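TRNA-5-methyluridine(54) 2-sulfurtransferase (Pyrococcus horikoshii, PDB 3VRH) catalyses the ATP-dependent 2-thiolation of 5-methyluridine 54 in the T loop of tRNAs, a modification that stabilises tRNA in thermophiles. Local coordinates at residues 20-23 with 24-27; 107-110 with 111-114; 43-46 with 47-50; 166-169 with 170-173; 235-238 with 239-243. All blocks are in the same frame, centred on the assembly; numbering follows the deposited sequence.

Contact 1: 20-23 with 24-27; sequences YLCE and EHFK. With ZN (zinc ion), chain B.
C22 and H25 meet at the zinc ion, and this is where the contact is tight. The metal is bound by C22 SG at 2.5 Å and by H25 ND1 at 2.2 Å, while C3 and C6 complete a Cys3His site in the N-terminal LIM-type domain. C22 sits at the N-cap of helix 23-40, and its sulfur also accepts from the backbone: H25 N lies 3.4 Å from C22 SG with a nearly straight N-H...S angle of 166°. The torsion that allows both roles sets SG between the backbone N and the carbonyl carbon (chi1 74°). Seen from the imidazole, the same sulfur stands at the ring edge, near its plane. On the buried side, L21 CD1 packs 3.8 Å from F26 CA, and the F26 side chain runs on to strand 12-14 and helix 201-211. The first helical turn closes with F26 N to C22 O (2.8 Å) and K27 N to E23 O (3.0 Å).

The other side is looser and largely exposed. There K27 NZ bridges to E24 OE2 at 2.9 Å, reaching the syn side of the carboxylate. Replacing K27 by an alanine removes the ammonium and is likely to leave the E24 carboxylate without its charged mate. Zinc ligation together with the N-H donated to C22 SG would be expected to stabilise this cysteine as a thiolate.

Contact 2: 107-110 with 111-114; sequences IVRI and KEIL
R109 and E112 supply the charged interaction, a salt bridge from R109 NH1 to E112 OE2 of 3.0 Å. The two chains lie side by side and point the same way, so CB and CG of R109 also run against the carboxylate end of E112. The fit is not coplanar: guanidinium and carboxylate planes stand 74° apart, and NH1 reaches the syn side of OE2 from 30° out of the carboxylate plane. The other terminal nitrogen, R109 NH2, bridges to E91.

Backbone bonds start the short helix 110-114 directly after strand 105-109, with R109 at the N-cap position. R109 O accepts from I113 N at 3.2 Å and more weakly from E112 N, while L114 N gives to I110 O at 2.8 Å.

Apolar contacts are two. The I113 and V108 side chains cross at about a right angle, with I113 CD1 3.9 Å from V108 CG1, because CG1 of I113 is turned between the backbone N and the carbonyl carbon (chi1 59°). I110 CG2 meets L114 CD1 at 3.8 Å, and I110 itself packs on the ATP-binding I79 and on helix 127-145. With carboxylates of E91 and E112 both bonded to it, the R109 guanidinium probably stays charged and restricted in rotation.

Contact 3: 43-46 with 47-50; sequences LLTK and DERI
T45, the first residue of a tight turn, is met by both acidic side chains that come after it. Its backbone N gives a hydrogen bond of 2.8 Å to E48 OE1 (N-H...O 156°), which the donor reaches on the anti side of the carboxylate, 24° out of its plane. Its hydroxyl OG1 approaches D47 OD1, but the modelled separation is very short, and its exact length is doubtful. T45 OG1 and D47 CG each lie between the backbone N and the carbonyl carbon of their own residue, and the two groups face each other.

The glutamate reaches back because its chain is extended beyond CG, and it crosses L44 at about a right angle; OE1 lies 3.2 Å from L44 CA. Its second oxygen, OE2, forms a salt bridge with K191 at the start of strand 191-193, so the two oxygens of one carboxylate tie the turn to a strand. Next to it, L44 CD2 touches I50 CD1 at 4.0 Å, and both side chains continue onto Y72.

Further out, the backbone fixes this geometry. E48 N donates to T45 O over 3.0 Å. A water bonded to E48 O at 2.6 Å also bonds weakly to K46 O. The helical backbone angles of K46 and D47, with the E48 N to T45 O bond, make T45 to E48 a type I beta turn, leading from the loop after helix 23-40 into strand 49-53 of the parallel core of the PP-loop ATPase fold.

Contact 4: 166-169 with 170-173; sequences NNIL and HWNT
N166 O is gripped twice by H170: the backbone N donates at 3.2 Å, and ring atom ND1 adds a weak bond at 3.1 Å. The N166 amide comes up to the imidazole edge, with CG in the plane of the ring while the amide and ring planes stand 64° apart. This pairing follows from the N166 torsion, which sets CG anti to the backbone N (chi1 178°) and brings the amide alongside H170.

One residue on, the two asparagines N167 and N172 are joined through their side chains. N172 ND2 donates to N167 OD1 over 2.6 Å, in the carbonyl plane and on a lone pair, and OD1 lies close to the plane of the donating amide. N172 N also donates to N167 O, at 2.7 Å. A leucine in place of N167 would remove OD1 and is likely to leave the N172 amide without its acceptor and freer to turn.

W171, with its positive phi, ends helix 157-169 in a Schellman motif, and N172 centres an inverse gamma turn directly after it. W171 N bonds I168 O at 3.1 Å from above the carbonyl plane. The same oxygen lies over one face of the indole, 3.1 Å above its plane and offset toward the rim. Beyond the turn, the indole meets the ring of F249 of the second subunit, the two planes about 15° apart, and I168 packs on its own counterpart there.

Contact 5: 235-238 with 239-243; sequences LNEL and EEKRP
E237 and K241 lie one turn apart on helix 228-241 and their side chains cross at a slant, in the i to i+4 spacing that brings opposite charges to the same side of an alpha-helix. The pair forms a salt bridge, but a long one: E237 OE2 to K241 NZ is 3.5 Å. Each chain is bent to get there. E237 has CG anti to the backbone N (chi1 -172°) and turns at chi2. K241 CG, set anti to the carbonyl carbon, lies 3.4 Å from E237 O, and bends at chi2 and chi4 then place NZ. The ammonium also has a long, weak ion pair with D230 of the second subunit, while E237 OE1 comes close to its own counterpart there, so K241 probably offsets some of the like-charge repulsion.

E239 is turned otherwise. Its end leads away from the helix turn before it, toward the chain entering helix 245-256, where OE1 accepts from G244 N and OE2 from K246 N. Its CB nevertheless rests 3.2 Å from L235 O. R242, the first residue to leave helical geometry, sends its guanidinium to D230 of the second subunit.

Along the backbone the ladder is regular: E239 N to L235 O is 2.8 Å, and K241 N reaches E237 O at 3.2 Å. The final rung is short and nearly straight, R242 N meeting L238 O at 2.7 Å with an N-H...O angle of 173°.

Contacts 2 and 3 both reach the mixed sheet of the PP-loop ATPase domain, their centres about 28 Å apart. Contact 2 borders one ATP-binding residue, I110 being about 4 Å from I79 between side chains, though it is about 13 Å from the bicine. That ligand is about 10 Å from the I50 side chain in contact 3 and about 13 Å from those of N167 in contact 4 and L235 in contact 5. Contacts 4 and 5 come within about 7 Å at their nearest atoms, and both touch the second subunit. Contact 1, at the N-terminal zinc, stands about 40 Å between centres from contact 2, on the opposite side of the chain's centre.

Contact 1: 20-23 with 24-27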
loop_
_atom_site.group_PDB
_atom_site.type_symbol
_atom_site.label_atom_id
_atom_site.label_comp_id
_atom_site.label_asym_id
_atom_site.label_seq_id
_atom_site.Cartn_x
_atom_site.Cartn_y
_atom_site.Cartn_z
ATOM N N TYR A 20 21.826 -10.892 19.862
ATOM C CA TYR A 20 21.580 -12.324 19.864
ATOM C C TYR A 20 21.086 -12.677 21.250
ATOM O O TYR A 20 21.571 -12.114 22.244
ATOM C CB TYR A 20 22.856 -13.091 19.537
ATOM C CG TYR A 20 23.282 -12.894 18.105
ATOM C CD1 TYR A 20 22.844 -13.751 17.111
ATOM C CD2 TYR A 20 24.102 -11.834 17.744
ATOM C CE1 TYR A 20 23.216 -13.572 15.797
ATOM C CE2 TYR A 20 24.481 -11.646 16.427
ATOM C CZ TYR A 20 24.034 -12.519 15.458
ATOM O OH TYR A 20 24.407 -12.343 14.143
ATOM N N LEU A 21 20.118 -13.592 21.316
ATOM C CA LEU A 21 19.532 -14.007 22.589
ATOM C C LEU A 21 19.387 -15.522 22.676
ATOM O O LEU A 21 18.993 -16.170 21.708
ATOM C CB LEU A 21 18.143 -13.370 22.768
ATOM C CG LEU A 21 18.016 -11.854 22.868
ATOM C CD1 LEU A 21 16.544 -11.487 23.010
ATOM C CD2 LEU A 21 18.857 -11.296 24.035
ATOM N N CYS A 22 19.682 -16.074 23.850
ATOM C CA CYS A 22 19.420 -17.474 24.120
ATOM C C CYS A 22 17.913 -17.659 24.307
ATOM O O CYS A 22 17.157 -16.676 24.349
ATOM C CB CYS A 22 20.153 -17.916 25.388
ATOM S SG CYS A 22 19.412 -17.317 26.923
ATOM N N GLU A 23 17.490 -18.913 24.425
ATOM C CA GLU A 23 16.083 -19.244 24.596
ATOM C C GLU A 23 15.421 -18.481 25.732
ATOM O O GLU A 23 14.370 -17.883 25.547
ATOM C CB GLU A 23 15.921 -20.738 24.846
ATOM C CG GLU A 23 15.948 -21.600 23.604
ATOM C CD GLU A 23 15.332 -22.968 23.862
ATOM O OE1 GLU A 23 15.710 -23.939 23.166
ATOM O OE2 GLU A 23 14.467 -23.060 24.772
ATOM N N GLU A 24 16.037 -18.503 26.915
ATOM C CA GLU A 24 15.392 -17.934 28.095
ATOM C C GLU A 24 15.341 -16.423 28.042
ATOM O O GLU A 24 14.348 -15.815 28.443
ATOM C CB GLU A 24 16.074 -18.409 29.374
ATOM C CG GLU A 24 15.774 -19.866 29.702
ATOM C CD GLU A 24 14.283 -20.129 29.879
ATOM O OE1 GLU A 24 13.602 -19.306 30.539
ATOM O OE2 GLU A 24 13.789 -21.149 29.350
ATOM N N HIS A 25 16.408 -15.811 27.534
ATOM C CA HIS A 25 16.441 -14.360 27.402
ATOM C C HIS A 25 15.569 -13.874 26.256
ATOM O O HIS A 25 15.106 -12.732 26.277
ATOM C CB HIS A 25 17.872 -13.811 27.286
ATOM C CG HIS A 25 18.552 -13.669 28.607
ATOM N ND1 HIS A 25 19.606 -14.464 28.983
ATOM C CD2 HIS A 25 18.279 -12.882 29.673
ATOM C CE1 HIS A 25 19.984 -14.156 30.208
ATOM N NE2 HIS A 25 19.191 -13.199 30.655
ATOM N N PHE A 26 15.345 -14.735 25.260
ATOM C CA PHE A 26 14.377 -14.408 24.219
ATOM C C PHE A 26 12.954 -14.404 24.780
ATOM O O PHE A 26 12.176 -13.483 24.507
ATOM C CB PHE A 26 14.454 -15.387 23.046
ATOM C CG PHE A 26 13.304 -15.257 22.099
ATOM C CD1 PHE A 26 13.149 -14.106 21.328
ATOM C CD2 PHE A 26 12.356 -16.264 21.997
ATOM C CE1 PHE A 26 12.077 -13.973 20.459
ATOM C CE2 PHE A 26 11.278 -16.139 21.131
ATOM C CZ PHE A 26 11.136 -14.991 20.361
ATOM N N LYS A 27 12.618 -15.446 25.549
ATOM C CA LYS A 27 11.304 -15.551 26.187
ATOM C C LYS A 27 11.027 -14.286 26.979
ATOM O O LYS A 27 9.965 -13.667 26.845
ATOM C CB LYS A 27 11.242 -16.785 27.097
ATOM C CG LYS A 27 10.935 -18.068 26.325
ATOM C CD LYS A 27 11.358 -19.352 27.053
ATOM C CE LYS A 27 10.762 -19.483 28.438
ATOM N NZ LYS A 27 10.958 -20.878 28.983
HETATM ZN ZN ZN B . 21.038 -15.529 27.653
#

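Contact 2: 107-110 with 111-114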
loop_
_atom_site.group_PDB
_atom_site.type_symbol
_atom_site.label_atom_id
_atom_site.label_comp_id
_atom_site.label_asym_id
_atom_site.label_seq_id
_atom_site.Cartn_x
_atom_site.Cartn_y
_atom_site.Cartn_z
ATOM N N ILE A 107 -15.806 -24.280 24.806
ATOM C CA ILE A 107 -15.933 -24.650 23.410
ATOM C C ILE A 107 -17.332 -24.422 22.864
ATOM O O ILE A 107 -18.326 -24.839 23.476
ATOM C CB ILE A 107 -15.536 -26.116 23.175
ATOM C CG1 ILE A 107 -14.148 -26.383 23.758
ATOM C CG2 ILE A 107 -15.592 -26.446 21.667
ATOM C CD1 ILE A 107 -13.811 -27.851 23.915
ATOM N N VAL A 108 -17.385 -23.744 21.716
ATOM C CA VAL A 108 -18.590 -23.611 20.917
ATOM C C VAL A 108 -18.414 -24.321 19.578
ATOM O O VAL A 108 -17.502 -23.998 18.793
ATOM C CB VAL A 108 -18.926 -22.132 20.644
ATOM C CG1 VAL A 108 -20.154 -22.011 19.742
ATOM C CG2 VAL A 108 -19.148 -21.394 21.948
ATOM N N ARG A 109 -19.286 -25.283 19.313
ATOM C CA ARG A 109 -19.254 -26.018 18.065
ATOM C C ARG A 109 -20.306 -25.436 17.129
ATOM O O ARG A 109 -21.500 -25.566 17.359
ATOM C CB ARG A 109 -19.507 -27.497 18.319
ATOM C CG ARG A 109 -18.552 -28.114 19.318
ATOM C CD ARG A 109 -17.930 -29.372 18.753
ATOM N NE ARG A 109 -16.955 -29.988 19.652
ATOM C CZ ARG A 109 -17.052 -31.236 20.120
ATOM N NH1 ARG A 109 -18.084 -31.999 19.777
ATOM N NH2 ARG A 109 -16.123 -31.728 20.938
ATOM N N ILE A 110 -19.852 -24.769 16.077
ATOM C CA ILE A 110 -20.748 -24.083 15.155
ATOM C C ILE A 110 -21.780 -25.032 14.554
ATOM O O ILE A 110 -22.957 -24.691 14.461
ATOM C CB ILE A 110 -19.945 -23.384 14.054
ATOM C CG1 ILE A 110 -19.378 -22.063 14.596
ATOM C CG2 ILE A 110 -20.790 -23.163 12.830
ATOM C CD1 ILE A 110 -18.450 -21.339 13.602
ATOM N N LYS A 111 -21.332 -26.226 14.176
ATOM C CA LYS A 111 -22.193 -27.242 13.571
ATOM C C LYS A 111 -23.275 -27.711 14.542
ATOM O O LYS A 111 -24.383 -28.026 14.131
ATOM C CB LYS A 111 -21.359 -28.448 13.142
ATOM C CG LYS A 111 -21.810 -29.115 11.845
ATOM C CD LYS A 111 -23.014 -30.015 12.030
ATOM C CE LYS A 111 -23.314 -30.771 10.738
ATOM N NZ LYS A 111 -22.068 -31.341 10.122
ATOM N N GLU A 112 -22.947 -27.765 15.830
ATOM C CA GLU A 112 -23.926 -28.170 16.833
ATOM C C GLU A 112 -25.017 -27.120 17.074
ATOM O O GLU A 112 -26.195 -27.439 17.119
ATOM C CB GLU A 112 -23.233 -28.599 18.132
ATOM C CG GLU A 112 -22.435 -29.885 17.947
ATOM C CD GLU A 112 -21.739 -30.373 19.216
ATOM O OE1 GLU A 112 -21.991 -29.833 20.324
ATOM O OE2 GLU A 112 -20.919 -31.308 19.097
ATOM N N ILE A 113 -24.640 -25.859 17.186
ATOM C CA ILE A 113 -25.620 -24.838 17.513
ATOM C C ILE A 113 -26.331 -24.263 16.284
ATOM O O ILE A 113 -27.444 -23.761 16.392
ATOM C CB ILE A 113 -24.984 -23.697 18.301
ATOM C CG1 ILE A 113 -23.851 -23.079 17.488
ATOM C CG2 ILE A 113 -24.485 -24.204 19.674
ATOM C CD1 ILE A 113 -23.549 -21.660 17.847
ATOM N N LEU A 114 -25.689 -24.331 15.122
ATOM C CA LEU A 114 -26.260 -23.748 13.916
ATOM C C LEU A 114 -26.732 -24.798 12.923
ATOM O O LEU A 114 -27.451 -24.473 11.971
ATOM C CB LEU A 114 -25.253 -22.807 13.248
ATOM C CG LEU A 114 -24.830 -21.618 14.114
ATOM C CD1 LEU A 114 -23.726 -20.806 13.453
ATOM C CD2 LEU A 114 -26.038 -20.736 14.441
#

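Contact 3: 43-46 with 47-50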
loop_
_atom_site.group_PDB
_atom_site.type_symbol
_atom_site.label_atom_id
_atom_site.label_comp_id
_atom_site.label_asym_id
_atom_site.label_seq_id
_atom_site.Cartn_x
_atom_site.Cartn_y
_atom_site.Cartn_z
ATOM N N LEU A 43 -4.183 -1.384 27.097
ATOM C CA LEU A 43 -5.046 -2.418 26.540
ATOM C C LEU A 43 -5.807 -3.135 27.623
ATOM O O LEU A 43 -6.993 -3.408 27.469
ATOM C CB LEU A 43 -4.216 -3.450 25.769
ATOM C CG LEU A 43 -3.455 -2.868 24.584
ATOM C CD1 LEU A 43 -2.644 -3.964 23.897
ATOM C CD2 LEU A 43 -4.439 -2.217 23.629
ATOM N N LEU A 44 -5.105 -3.432 28.715
ATOM C CA LEU A 44 -5.601 -4.323 29.755
ATOM C C LEU A 44 -5.149 -3.863 31.140
ATOM O O LEU A 44 -4.111 -3.209 31.280
ATOM C CB LEU A 44 -5.066 -5.744 29.524
ATOM C CG LEU A 44 -5.501 -6.452 28.235
ATOM C CD1 LEU A 44 -4.745 -7.759 28.046
ATOM C CD2 LEU A 44 -7.021 -6.686 28.251
ATOM N N THR A 45 -5.931 -4.211 32.157
ATOM C CA THR A 45 -5.485 -4.078 33.538
ATOM C C THR A 45 -5.634 -5.427 34.232
ATOM O O THR A 45 -6.456 -6.261 33.836
ATOM C CB THR A 45 -6.276 -3.005 34.319
ATOM O OG1 THR A 45 -7.663 -3.368 34.379
ATOM C CG2 THR A 45 -6.149 -1.651 33.666
ATOM N N LYS A 46 -4.848 -5.636 35.280
ATOM C CA LYS A 46 -4.775 -6.944 35.917
ATOM C C LYS A 46 -6.072 -7.385 36.606
ATOM O O LYS A 46 -6.212 -8.538 37.004
ATOM C CB LYS A 46 -3.612 -6.974 36.896
ATOM C CG LYS A 46 -2.827 -8.270 36.857
ATOM C CD LYS A 46 -1.786 -8.233 35.767
ATOM C CE LYS A 46 -0.405 -8.239 36.380
ATOM N NZ LYS A 46 0.619 -7.915 35.370
ATOM N N ASP A 47 -7.026 -6.475 36.737
ATOM C CA ASP A 47 -8.288 -6.796 37.393
ATOM C C ASP A 47 -9.315 -7.333 36.392
ATOM O O ASP A 47 -10.328 -7.920 36.788
ATOM C CB ASP A 47 -8.848 -5.552 38.078
ATOM C CG ASP A 47 -9.091 -4.412 37.092
ATOM O OD1 ASP A 47 -8.094 -3.798 36.642
ATOM O OD2 ASP A 47 -10.270 -4.138 36.754
ATOM N N GLU A 48 -9.053 -7.130 35.103
ATOM C CA GLU A 48 -10.012 -7.488 34.054
ATOM C C GLU A 48 -10.144 -9.002 33.830
ATOM O O GLU A 48 -9.182 -9.758 33.982
ATOM C CB GLU A 48 -9.645 -6.804 32.737
ATOM C CG GLU A 48 -10.216 -5.416 32.572
ATOM C CD GLU A 48 -9.679 -4.706 31.341
ATOM O OE1 GLU A 48 -8.445 -4.683 31.139
ATOM O OE2 GLU A 48 -10.496 -4.162 30.577
ATOM N N ARG A 49 -11.354 -9.436 33.496
ATOM C CA ARG A 49 -11.575 -10.816 33.093
ATOM C C ARG A 49 -11.450 -10.887 31.575
ATOM O O ARG A 49 -12.247 -10.319 30.847
ATOM C CB ARG A 49 -12.936 -11.321 33.565
ATOM C CG ARG A 49 -13.123 -12.818 33.357
ATOM C CD ARG A 49 -13.925 -13.460 34.483
ATOM N NE ARG A 49 -14.639 -14.648 34.023
ATOM C CZ ARG A 49 -15.886 -14.627 33.556
ATOM N NH1 ARG A 49 -16.546 -13.473 33.495
ATOM N NH2 ARG A 49 -16.472 -15.752 33.148
ATOM N N ILE A 50 -10.425 -11.576 31.106
ATOM C CA ILE A 50 -10.086 -11.527 29.692
ATOM C C ILE A 50 -10.374 -12.841 28.983
ATOM O O ILE A 50 -10.065 -13.918 29.494
ATOM C CB ILE A 50 -8.618 -11.160 29.517
ATOM C CG1 ILE A 50 -8.317 -9.898 30.335
ATOM C CG2 ILE A 50 -8.298 -10.983 28.040
ATOM C CD1 ILE A 50 -6.875 -9.785 30.826
HETATM O O HOH W 1 -6.602 -9.622 34.197
#

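Contact 4: 166-169 with 170-173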
loop_
_atom_site.group_PDB
_atom_site.type_symbol
_atom_site.label_atom_id
_atom_site.label_comp_id
_atom_site.label_asym_id
_atom_site.label_seq_id
_atom_site.Cartn_x
_atom_site.Cartn_y
_atom_site.Cartn_z
ATOM N N ASN A 166 -3.371 -4.944 2.223
ATOM C CA ASN A 166 -4.512 -5.506 1.526
ATOM C C ASN A 166 -5.635 -4.493 1.412
ATOM O O ASN A 166 -6.135 -4.221 0.318
ATOM C CB ASN A 166 -4.994 -6.761 2.247
ATOM C CG ASN A 166 -6.210 -7.368 1.602
ATOM O OD1 ASN A 166 -6.101 -8.131 0.637
ATOM N ND2 ASN A 166 -7.386 -7.029 2.125
ATOM N N ASN A 167 -6.016 -3.907 2.535
ATOM C CA ASN A 167 -7.134 -2.975 2.523
ATOM C C ASN A 167 -6.854 -1.680 1.762
ATOM O O ASN A 167 -7.777 -1.039 1.281
ATOM C CB ASN A 167 -7.631 -2.694 3.941
ATOM C CG ASN A 167 -8.423 -3.859 4.514
ATOM O OD1 ASN A 167 -9.372 -4.342 3.904
ATOM N ND2 ASN A 167 -8.018 -4.328 5.672
ATOM N N ILE A 168 -5.585 -1.316 1.639
ATOM C CA ILE A 168 -5.213 -0.136 0.867
ATOM C C ILE A 168 -5.240 -0.411 -0.634
ATOM O O ILE A 168 -5.680 0.426 -1.417
ATOM C CB ILE A 168 -3.836 0.375 1.294
ATOM C CG1 ILE A 168 -3.976 1.170 2.581
ATOM C CG2 ILE A 168 -3.219 1.262 0.235
ATOM C CD1 ILE A 168 -2.776 1.089 3.456
ATOM N N LEU A 169 -4.751 -1.574 -1.034
ATOM C CA LEU A 169 -4.872 -1.997 -2.425
ATOM C C LEU A 169 -6.322 -1.984 -2.897
ATOM O O LEU A 169 -6.591 -1.607 -4.041
ATOM C CB LEU A 169 -4.285 -3.392 -2.621
ATOM C CG LEU A 169 -2.763 -3.447 -2.545
ATOM C CD1 LEU A 169 -2.297 -4.891 -2.472
ATOM C CD2 LEU A 169 -2.131 -2.691 -3.731
ATOM N N HIS A 170 -7.237 -2.399 -2.011
ATOM C CA HIS A 170 -8.668 -2.451 -2.313
ATOM C C HIS A 170 -9.393 -1.173 -1.972
ATOM O O HIS A 170 -10.592 -1.068 -2.224
ATOM C CB HIS A 170 -9.358 -3.571 -1.537
ATOM C CG HIS A 170 -9.010 -4.944 -2.008
ATOM N ND1 HIS A 170 -8.326 -5.849 -1.224
ATOM C CD2 HIS A 170 -9.255 -5.572 -3.182
ATOM C CE1 HIS A 170 -8.164 -6.976 -1.894
ATOM N NE2 HIS A 170 -8.717 -6.834 -3.085
ATOM N N TRP A 171 -8.675 -0.219 -1.377
ATOM C CA TRP A 171 -9.279 0.988 -0.815
ATOM C C TRP A 171 -10.520 0.714 0.062
ATOM O O TRP A 171 -11.569 1.334 -0.101
ATOM C CB TRP A 171 -9.511 2.042 -1.909
ATOM C CG TRP A 171 -8.180 2.545 -2.404
ATOM C CD1 TRP A 171 -7.493 2.133 -3.519
ATOM C CD2 TRP A 171 -7.337 3.485 -1.736
ATOM N NE1 TRP A 171 -6.275 2.784 -3.594
ATOM C CE2 TRP A 171 -6.164 3.628 -2.516
ATOM C CE3 TRP A 171 -7.460 4.224 -0.551
ATOM C CZ2 TRP A 171 -5.131 4.485 -2.151
ATOM C CZ3 TRP A 171 -6.428 5.066 -0.185
ATOM C CH2 TRP A 171 -5.279 5.195 -0.987
ATOM N N ASN A 172 -10.379 -0.240 0.979
ATOM C CA ASN A 172 -11.392 -0.492 2.000
ATOM C C ASN A 172 -11.226 0.513 3.127
ATOM O O ASN A 172 -10.679 0.185 4.183
ATOM C CB ASN A 172 -11.218 -1.880 2.603
ATOM C CG ASN A 172 -11.545 -2.980 1.643
ATOM O OD1 ASN A 172 -12.448 -2.853 0.820
ATOM N ND2 ASN A 172 -10.807 -4.085 1.737
ATOM N N THR A 173 -11.696 1.732 2.907
ATOM C CA THR A 173 -11.431 2.812 3.835
ATOM C C THR A 173 -12.195 2.626 5.138
ATOM O O THR A 173 -11.768 3.125 6.186
ATOM C CB THR A 173 -11.759 4.166 3.206
ATOM O OG1 THR A 173 -13.097 4.137 2.705
ATOM C CG2 THR A 173 -10.803 4.434 2.046
#

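Contact 5: 235-238 with 239-243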
loop_
_atom_site.group_PDB
_atom_site.type_symbol
_atom_site.label_atom_id
_atom_site.label_comp_id
_atom_site.label_asym_id
_atom_site.label_seq_id
_atom_site.Cartn_x
_atom_site.Cartn_y
_atom_site.Cartn_z
ATOM N N LEU A 235 5.590 -8.089 1.770
ATOM C CA LEU A 235 6.128 -7.277 2.856
ATOM C C LEU A 235 7.453 -7.831 3.363
ATOM O O LEU A 235 8.341 -7.073 3.739
ATOM C CB LEU A 235 5.120 -7.162 3.999
ATOM C CG LEU A 235 3.873 -6.350 3.667
ATOM C CD1 LEU A 235 2.801 -6.628 4.690
ATOM C CD2 LEU A 235 4.211 -4.882 3.658
ATOM N N ASN A 236 7.573 -9.156 3.383
ATOM C CA ASN A 236 8.833 -9.801 3.736
ATOM C C ASN A 236 9.901 -9.489 2.697
ATOM O O ASN A 236 11.056 -9.250 3.047
ATOM C CB ASN A 236 8.668 -11.317 3.886
ATOM C CG ASN A 236 7.819 -11.698 5.097
ATOM O OD1 ASN A 236 7.532 -10.864 5.957
ATOM N ND2 ASN A 236 7.420 -12.969 5.166
ATOM N N GLU A 237 9.500 -9.490 1.424
ATOM C CA GLU A 237 10.393 -9.090 0.337
ATOM C C GLU A 237 10.924 -7.685 0.585
ATOM O O GLU A 237 12.134 -7.489 0.673
ATOM C CB GLU A 237 9.700 -9.159 -1.030
ATOM C CG GLU A 237 10.660 -8.939 -2.213
ATOM C CD GLU A 237 10.006 -8.238 -3.407
ATOM O OE1 GLU A 237 8.810 -8.512 -3.672
ATOM O OE2 GLU A 237 10.683 -7.412 -4.071
ATOM N N LEU A 238 10.015 -6.721 0.728
ATOM C CA LEU A 238 10.380 -5.333 1.028
ATOM C C LEU A 238 11.224 -5.163 2.295
ATOM O O LEU A 238 12.158 -4.348 2.325
ATOM C CB LEU A 238 9.130 -4.456 1.125
ATOM C CG LEU A 238 8.383 -4.274 -0.184
ATOM C CD1 LEU A 238 7.191 -3.370 0.019
ATOM C CD2 LEU A 238 9.316 -3.694 -1.241
ATOM N N GLU A 239 10.886 -5.920 3.336
ATOM C CA GLU A 239 11.636 -5.892 4.586
ATOM C C GLU A 239 13.113 -6.282 4.418
ATOM O O GLU A 239 13.990 -5.682 5.033
ATOM C CB GLU A 239 10.984 -6.818 5.613
ATOM C CG GLU A 239 11.509 -6.622 7.025
ATOM C CD GLU A 239 11.060 -5.302 7.621
ATOM O OE1 GLU A 239 11.694 -4.835 8.589
ATOM O OE2 GLU A 239 10.065 -4.733 7.114
ATOM N N GLU A 240 13.391 -7.294 3.602
ATOM C CA GLU A 240 14.775 -7.708 3.365
ATOM C C GLU A 240 15.530 -6.688 2.518
ATOM O O GLU A 240 16.726 -6.501 2.704
ATOM C CB GLU A 240 14.842 -9.101 2.732
ATOM C CG GLU A 240 14.519 -10.227 3.708
ATOM C CD GLU A 240 14.500 -11.607 3.056
ATOM O OE1 GLU A 240 14.526 -11.688 1.804
ATOM O OE2 GLU A 240 14.456 -12.613 3.807
ATOM N N LYS A 241 14.826 -6.042 1.586
ATOM C CA LYS A 241 15.382 -4.920 0.841
ATOM C C LYS A 241 15.659 -3.767 1.799
ATOM O O LYS A 241 16.785 -3.277 1.871
ATOM C CB LYS A 241 14.433 -4.443 -0.271
ATOM C CG LYS A 241 14.037 -5.503 -1.299
ATOM C CD LYS A 241 15.243 -6.013 -2.076
ATOM C CE LYS A 241 14.824 -6.940 -3.220
ATOM N NZ LYS A 241 14.006 -6.233 -4.249
ATOM N N ARG A 242 14.636 -3.331 2.534
ATOM C CA ARG A 242 14.792 -2.207 3.465
ATOM C C ARG A 242 14.247 -2.526 4.855
ATOM O O ARG A 242 13.081 -2.256 5.151
ATOM C CB ARG A 242 14.132 -0.938 2.909
ATOM C CG ARG A 242 15.077 0.271 2.788
ATOM C CD ARG A 242 14.620 1.253 1.701
ATOM N NE ARG A 242 14.742 0.696 0.347
ATOM C CZ ARG A 242 14.054 1.127 -0.711
ATOM N NH1 ARG A 242 13.180 2.119 -0.575
ATOM N NH2 ARG A 242 14.227 0.561 -1.905
ATOM N N PRO A 243 15.101 -3.094 5.719
ATOM C CA PRO A 243 14.676 -3.455 7.073
ATOM C C PRO A 243 14.090 -2.232 7.754
ATOM O O PRO A 243 14.579 -1.123 7.546
ATOM C CB PRO A 243 15.981 -3.882 7.747
ATOM C CG PRO A 243 16.873 -4.296 6.630
ATOM C CD PRO A 243 16.534 -3.360 5.501
#